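Local coordinates for protein Phenylalanine/tyrosine ammonia-lyase (PDB 1Y2M) that catalyses the non-oxidative deamination of L-phenylalanine and L-tyrosine to trans-cinnamate and p-coumarate, working as a homotetramer, at residues Arg333-Phe341 and Ala654-Thr662. Residues are numbered along the deposited sequence; the frame is centred on the assembly and turned at random.
Sequences RKLLEGSRF and ALSYLSPRT
Ser339 and Ser659 bring their CA atoms to within 3.9 Å where the two segments run antiparallel, and a single backbone bond beside them, Arg340 N to Tyr657 O (2.7 Å, nearly straight at 165°), ties the segments together. The type II beta turn Leu336-Ser339 that ends helix 323-336 meets the loop leading into helix 662-672, within the largely helical PAL/histidase fold. The Ser659 hydroxyl reaches the helix end, where OG lies 2.8 Å from Leu335 O and 3.0 Å from Glu337 O; its one proton can serve either carbonyl. Glu302 of helix 273-303 bonds to both segments, taking Ser339 OG and Ser659 N on OE2 and Thr662 OG1 on OE1. Ser339 OG also accepts from Phe341 N in an ST turn. Phe341 offers a face to Tyr657 CB, a CH-pi contact 3.6 Å from the ring centroid, while Leu658 CG sits at the ring edge. The Phe341 and Tyr657 rings are oblique, and the Tyr657 hydroxyl bonds to Glu543. At the opposite end, the straight Arg661 chain crosses to Lys334, whose methylene CD rests over the middle of one guanidinium face; Arg661 NH1 is bonded to Met714 O. Arg340 bends at chi3 (57°), which turns one guanidinium face to Tyr657 CE1, off toward the rim, guanidinium and Tyr657 ring planes 47° apart, and NH1 makes a weak 2.8 Å bond to Ser656 O.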
loop_
_atom_site.group_PDB
_atom_site.type_symbol
_atom_site.label_atom_id
_atom_site.label_comp_id
_atom_site.label_asym_id
_atom_site.label_seq_id
_atom_site.Cartn_x
_atom_site.Cartn_y
_atom_site.Cartn_z
ATOM N N ARG B 333 -32.798 -0.958 11.713
ATOM C CA ARG B 333 -34.197 -0.650 11.912
ATOM C C ARG B 333 -34.793 -1.458 13.099
ATOM O O ARG B 333 -35.456 -0.897 13.969
ATOM C CB ARG B 333 -34.979 -0.953 10.599
ATOM C CG ARG B 333 -36.476 -0.596 10.660
ATOM C CD ARG B 333 -37.145 -0.610 9.293
ATOM N NE ARG B 333 -37.160 -1.951 8.668
ATOM C CZ ARG B 333 -36.402 -2.341 7.629
ATOM N NH1 ARG B 333 -35.477 -1.534 7.057
ATOM N NH2 ARG B 333 -36.544 -3.572 7.153
ATOM N N LYS B 334 -34.508 -2.749 13.113
ATOM C CA LYS B 334 -34.980 -3.653 14.173
ATOM C C LYS B 334 -34.489 -3.175 15.531
ATOM O O LYS B 334 -35.266 -3.050 16.474
ATOM C CB LYS B 334 -34.524 -5.078 13.893
ATOM C CG LYS B 334 -34.820 -6.023 15.062
ATOM C CD LYS B 334 -35.470 -7.330 14.644
ATOM C CE LYS B 334 -34.606 -8.175 13.793
ATOM N NZ LYS B 334 -35.237 -9.527 13.610
ATOM N N LEU B 335 -33.204 -2.859 15.609
ATOM C CA LEU B 335 -32.615 -2.407 16.867
ATOM C C LEU B 335 -33.218 -1.105 17.355
ATOM O O LEU B 335 -33.303 -0.926 18.565
ATOM C CB LEU B 335 -31.115 -2.245 16.732
ATOM C CG LEU B 335 -30.312 -3.527 16.455
ATOM C CD1 LEU B 335 -28.895 -3.151 16.241
ATOM C CD2 LEU B 335 -30.444 -4.539 17.619
ATOM N N LEU B 336 -33.576 -0.178 16.451
ATOM C CA LEU B 336 -34.121 1.124 16.864
ATOM C C LEU B 336 -35.610 1.134 17.203
ATOM O O LEU B 336 -36.103 2.110 17.788
ATOM C CB LEU B 336 -33.825 2.222 15.809
ATOM C CG LEU B 336 -32.315 2.514 15.677
ATOM C CD1 LEU B 336 -32.020 3.416 14.478
ATOM C CD2 LEU B 336 -31.798 3.115 16.983
ATOM N N GLU B 337 -36.340 0.083 16.852
ATOM C CA GLU B 337 -37.759 0.023 17.189
ATOM C C GLU B 337 -37.930 0.152 18.668
ATOM O O GLU B 337 -37.238 -0.509 19.434
ATOM C CB GLU B 337 -38.389 -1.271 16.733
ATOM C CG GLU B 337 -38.448 -1.311 15.259
ATOM C CD GLU B 337 -39.749 -1.812 14.711
ATOM O OE1 GLU B 337 -40.713 -2.049 15.491
ATOM O OE2 GLU B 337 -39.778 -1.939 13.470
ATOM N N GLY B 338 -38.839 1.023 19.052
ATOM C CA GLY B 338 -39.131 1.180 20.467
ATOM C C GLY B 338 -38.218 2.136 21.207
ATOM O O GLY B 338 -38.461 2.418 22.399
ATOM N N SER B 339 -37.163 2.625 20.552
ATOM C CA SER B 339 -36.307 3.651 21.149
ATOM C C SER B 339 -37.098 4.931 21.423
ATOM O O SER B 339 -37.881 5.363 20.604
ATOM C CB SER B 339 -35.118 4.001 20.248
ATOM O OG SER B 339 -34.248 4.929 20.910
ATOM N N ARG B 340 -36.897 5.522 22.596
ATOM C CA ARG B 340 -37.421 6.847 22.876
ATOM C C ARG B 340 -36.318 7.880 22.794
ATOM O O ARG B 340 -36.560 9.045 23.060
ATOM C CB ARG B 340 -38.097 6.873 24.255
ATOM C CG ARG B 340 -39.341 5.987 24.330
ATOM C CD ARG B 340 -39.945 5.917 25.731
ATOM N NE ARG B 340 -40.298 7.239 26.245
ATOM C CZ ARG B 340 -40.287 7.601 27.531
ATOM N NH1 ARG B 340 -39.943 6.747 28.511
ATOM N NH2 ARG B 340 -40.624 8.848 27.838
ATOM N N PHE B 341 -35.129 7.485 22.358
ATOM C CA PHE B 341 -34.035 8.429 22.075
ATOM C C PHE B 341 -34.021 8.797 20.559
ATOM O O PHE B 341 -34.015 9.963 20.169
ATOM C CB PHE B 341 -32.676 7.824 22.383
ATOM C CG PHE B 341 -32.289 7.740 23.852
ATOM C CD1 PHE B 341 -32.233 8.869 24.671
ATOM C CD2 PHE B 341 -31.881 6.526 24.385
ATOM C CE1 PHE B 341 -31.797 8.789 25.976
ATOM C CE2 PHE B 341 -31.461 6.445 25.726
ATOM C CZ PHE B 341 -31.398 7.577 26.497
ATOM N N ALA B 654 -31.594 5.619 31.708
ATOM C CA ALA B 654 -31.428 5.159 30.328
ATOM C C ALA B 654 -32.379 3.995 30.032
ATOM O O ALA B 654 -32.836 3.840 28.898
ATOM C CB ALA B 654 -30.009 4.724 30.092
ATOM N N LEU B 655 -32.642 3.165 31.038
ATOM C CA LEU B 655 -33.535 2.016 30.829
ATOM C C LEU B 655 -34.947 2.471 30.462
ATOM O O LEU B 655 -35.731 1.676 29.944
ATOM C CB LEU B 655 -33.559 1.149 32.079
ATOM C CG LEU B 655 -32.194 0.620 32.480
ATOM C CD1 LEU B 655 -32.280 -0.106 33.813
ATOM C CD2 LEU B 655 -31.571 -0.285 31.444
ATOM N N SER B 656 -35.268 3.725 30.748
ATOM C CA SER B 656 -36.586 4.320 30.396
ATOM C C SER B 656 -36.731 4.695 28.910
ATOM O O SER B 656 -37.863 4.899 28.422
ATOM C CB SER B 656 -36.846 5.581 31.219
ATOM O OG SER B 656 -37.012 5.270 32.587
ATOM N N TYR B 657 -35.614 4.815 28.196
ATOM C CA TYR B 657 -35.630 5.368 26.873
ATOM C C TYR B 657 -35.020 4.478 25.825
ATOM O O TYR B 657 -35.326 4.635 24.654
ATOM C CB TYR B 657 -34.885 6.701 26.874
ATOM C CG TYR B 657 -35.425 7.699 27.875
ATOM C CD1 TYR B 657 -36.661 8.309 27.690
ATOM C CD2 TYR B 657 -34.695 8.028 29.003
ATOM C CE1 TYR B 657 -37.155 9.224 28.622
ATOM C CE2 TYR B 657 -35.189 8.906 29.952
ATOM C CZ TYR B 657 -36.405 9.500 29.758
ATOM O OH TYR B 657 -36.864 10.390 30.706
ATOM N N LEU B 658 -34.114 3.579 26.228
ATOM C CA LEU B 658 -33.451 2.726 25.246
ATOM C C LEU B 658 -34.474 1.844 24.560
ATOM O O LEU B 658 -35.465 1.435 25.176
ATOM C CB LEU B 658 -32.434 1.818 25.917
ATOM C CG LEU B 658 -31.145 2.506 26.305
ATOM C CD1 LEU B 658 -30.434 1.698 27.334
ATOM C CD2 LEU B 658 -30.302 2.682 25.152
ATOM N N SER B 659 -34.175 1.481 23.311
ATOM C CA SER B 659 -34.861 0.369 22.648
ATOM C C SER B 659 -34.779 -0.835 23.498
ATOM O O SER B 659 -33.752 -1.038 24.103
ATOM C CB SER B 659 -34.171 -0.043 21.342
ATOM O OG SER B 659 -34.698 0.759 20.337
ATOM N N PRO B 660 -35.809 -1.703 23.465
ATOM C CA PRO B 660 -35.646 -2.952 24.193
ATOM C C PRO B 660 -34.468 -3.810 23.750
ATOM O O PRO B 660 -33.947 -4.581 24.551
ATOM C CB PRO B 660 -36.964 -3.692 23.934
ATOM C CG PRO B 660 -37.568 -3.044 22.780
ATOM C CD PRO B 660 -37.143 -1.603 22.859
ATOM N N ARG B 661 -34.093 -3.703 22.474
ATOM C CA ARG B 661 -33.017 -4.509 21.912
ATOM C C ARG B 661 -31.684 -3.901 22.245
ATOM O O ARG B 661 -30.711 -4.611 22.466
ATOM C CB ARG B 661 -33.188 -4.726 20.394
ATOM C CG ARG B 661 -34.344 -5.650 20.064
ATOM C CD ARG B 661 -34.541 -5.849 18.590
ATOM N NE ARG B 661 -35.691 -6.712 18.321
ATOM C CZ ARG B 661 -35.665 -8.047 18.274
ATOM N NH1 ARG B 661 -34.538 -8.729 18.436
ATOM N NH2 ARG B 661 -36.784 -8.712 18.021
ATOM N N THR B 662 -31.584 -2.581 22.245
ATOM C CA THR B 662 -30.269 -1.998 22.568
ATOM C C THR B 662 -30.016 -2.035 24.081
ATOM O O THR B 662 -28.865 -2.029 24.519
ATOM C CB THR B 662 -30.065 -0.570 22.054
ATOM O OG1 THR B 662 -31.075 0.291 22.552
ATOM C CG2 THR B 662 -30.077 -0.497 20.515
#